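Local coordinates for protein prephenate dehydratase (Chlorobium tepidum TLS, PDB 2QMX) that converts prephenate to phenylpyruvate by dehydration and decarboxylation in phenylalanine biosynthesis, and is inhibited by L-phenylalanine, at residues His86-Leu91 against Ile161-Leu166. Sequence-based numbering, arbitrary orientation.
Sequences HCLLGL and ILKENL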
loop_
_atom_site.group_PDB
_atom_site.type_symbol
_atom_site.label_atom_id
_atom_site.label_comp_id
_atom_site.label_asym_id
_atom_site.label_seq_id
_atom_site.Cartn_x
_atom_site.Cartn_y
_atom_site.Cartn_z
ATOM N N HIS A 86 10.446 -1.986 14.452
ATOM C CA HIS A 86 9.655 -1.960 15.634
ATOM C C HIS A 86 10.483 -2.221 16.818
ATOM O O HIS A 86 11.432 -3.006 16.749
ATOM C CB HIS A 86 8.515 -2.931 15.546
ATOM C CG HIS A 86 7.549 -2.572 14.470
ATOM N ND1 HIS A 86 7.284 -1.257 14.133
ATOM C CD2 HIS A 86 6.812 -3.340 13.629
ATOM C CE1 HIS A 86 6.414 -1.239 13.136
ATOM N NE2 HIS A 86 6.111 -2.487 12.812
ATOM N N CYS A 87 10.154 -1.511 17.899
ATOM C CA CYS A 87 10.652 -1.858 19.216
ATOM C C CYS A 87 9.506 -2.280 20.071
ATOM O O CYS A 87 8.413 -1.706 20.025
ATOM C CB CYS A 87 11.389 -0.698 19.898
ATOM S SG CYS A 87 12.800 -0.074 18.969
ATOM N N LEU A 88 9.776 -3.308 20.868
ATOM C CA LEU A 88 8.881 -3.715 21.918
ATOM C C LEU A 88 9.358 -2.950 23.129
ATOM O O LEU A 88 10.548 -2.831 23.382
ATOM C CB LEU A 88 8.977 -5.212 22.121
ATOM C CG LEU A 88 8.235 -5.712 23.339
ATOM C CD1 LEU A 88 6.764 -5.693 23.089
ATOM C CD2 LEU A 88 8.746 -7.121 23.665
ATOM N N LEU A 89 8.421 -2.433 23.888
ATOM C CA LEU A 89 8.689 -1.238 24.610
ATOM C C LEU A 89 7.866 -1.294 25.885
ATOM O O LEU A 89 6.628 -1.412 25.825
ATOM C CB LEU A 89 8.250 -0.079 23.720
ATOM C CG LEU A 89 8.996 1.241 23.456
ATOM C CD1 LEU A 89 10.551 1.163 23.461
ATOM C CD2 LEU A 89 8.446 1.870 22.171
ATOM N N GLY A 90 8.558 -1.220 27.025
ATOM C CA GLY A 90 7.943 -1.345 28.343
ATOM C C GLY A 90 8.281 -0.177 29.250
ATOM O O GLY A 90 9.065 0.704 28.869
ATOM N N LEU A 91 7.686 -0.161 30.450
ATOM C CA LEU A 91 7.980 0.871 31.441
ATOM C C LEU A 91 9.326 0.545 32.102
ATOM O O LEU A 91 9.785 -0.594 32.020
ATOM C CB LEU A 91 6.842 0.973 32.464
ATOM C CG LEU A 91 5.647 1.875 32.104
ATOM C CD1 LEU A 91 4.374 1.447 32.798
ATOM C CD2 LEU A 91 5.922 3.356 32.407
ATOM N N ILE A 161 13.388 -0.106 25.641
ATOM C CA ILE A 161 13.348 -1.144 24.591
ATOM C C ILE A 161 13.515 -2.489 25.247
ATOM O O ILE A 161 14.518 -2.729 25.946
ATOM C CB ILE A 161 14.468 -1.004 23.438
ATOM C CG1 ILE A 161 15.918 -1.059 23.990
ATOM C CG2 ILE A 161 14.265 0.275 22.577
ATOM C CD1 ILE A 161 16.573 -2.488 24.176
ATOM N N LEU A 162 12.545 -3.366 25.046
ATOM C CA LEU A 162 12.705 -4.739 25.516
ATOM C C LEU A 162 13.328 -5.595 24.432
ATOM O O LEU A 162 14.030 -6.561 24.733
ATOM C CB LEU A 162 11.386 -5.345 26.024
ATOM C CG LEU A 162 11.087 -5.279 27.536
ATOM C CD1 LEU A 162 12.365 -5.262 28.393
ATOM C CD2 LEU A 162 10.221 -4.106 27.924
ATOM N N LYS A 163 13.107 -5.198 23.175
ATOM C CA LYS A 163 13.366 -6.037 22.009
ATOM C C LYS A 163 13.385 -5.211 20.726
ATOM O O LYS A 163 12.366 -4.585 20.371
ATOM C CB LYS A 163 12.233 -7.065 21.922
ATOM C CG LYS A 163 12.647 -8.494 21.688
ATOM C CD LYS A 163 11.784 -9.487 22.509
ATOM C CE LYS A 163 11.678 -10.843 21.806
ATOM N NZ LYS A 163 12.988 -11.557 21.698
ATOM N N GLU A 164 14.514 -5.238 20.003
ATOM C CA GLU A 164 14.644 -4.608 18.662
ATOM C C GLU A 164 14.401 -5.590 17.475
ATOM O O GLU A 164 14.377 -6.815 17.666
ATOM C CB GLU A 164 15.969 -3.820 18.533
ATOM C CG GLU A 164 16.361 -3.051 19.817
ATOM C CD GLU A 164 17.164 -1.761 19.576
ATOM O OE1 GLU A 164 16.622 -0.826 18.921
ATOM O OE2 GLU A 164 18.328 -1.674 20.066
ATOM N N ASN A 165 14.229 -5.042 16.258
ATOM C CA ASN A 165 13.699 -5.785 15.089
ATOM C C ASN A 165 12.634 -6.804 15.459
ATOM O O ASN A 165 12.854 -8.003 15.280
ATOM C CB ASN A 165 14.800 -6.468 14.250
ATOM C CG ASN A 165 14.244 -7.112 12.933
ATOM O OD1 ASN A 165 14.526 -8.307 12.600
ATOM N ND2 ASN A 165 13.424 -6.325 12.195
ATOM N N LEU A 166 11.491 -6.347 15.969
ATOM C CA LEU A 166 10.522 -7.295 16.535
ATOM C C LEU A 166 9.771 -8.176 15.490
ATOM O O LEU A 166 9.476 -9.380 15.739
ATOM C CB LEU A 166 9.564 -6.597 17.493
ATOM C CG LEU A 166 8.808 -7.566 18.413
ATOM C CD1 LEU A 166 9.677 -8.288 19.460
ATOM C CD2 LEU A 166 7.733 -6.813 19.077
#
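Strand 87-90 pairs antiparallel with the edge strand 160-163 through a classic beta bulge, at one margin of the smaller, five-stranded mixed sheet in the periplasmic-binding-protein-like prephenate dehydratase region. Leu162 and Lys163 both sit opposite Leu88, whose backbone N and O both take part, and the register shifts by one residue between Leu88 and Leu89. Leu88 N gives a nearly straight hydrogen bond (173° at the hydrogen) to Lys163 O at 2.9 Å, while Leu88 O takes a short one from Leu162 N, 2.7 Å away and tilted from the carbonyl plane, and a weak one from Lys163 N. The side chains divide between the two faces of the sheet. On one, Leu88 holds CG anti to its own nitrogen (chi1 171°), and its side chain runs at a slant to those of Leu162 and Lys163, bringing CD2 against both CB atoms; Leu166 packs against its base, CD2 3.7 Å from Leu88 CB. Phe115 of helix 113-118 and Ile148 of the neighbouring strand 145-149 help cover Leu88 and Leu166. On the other, Ile161 CG2 touches both Cys87 SG and Leu89 CD1, each at 3.9 Å. Past Lys163 the backbone continues through Glu164 and Asn165 to Leu166, where a weak hydrogen bond from Leu166 N to His86 O ends the pairing; His86 NE2 is hydrogen-bonded to Gln111 OE1. At the opposite end Leu162 CD2 rests against the backbone of Gly90, 3.5 Å from Gly90 N.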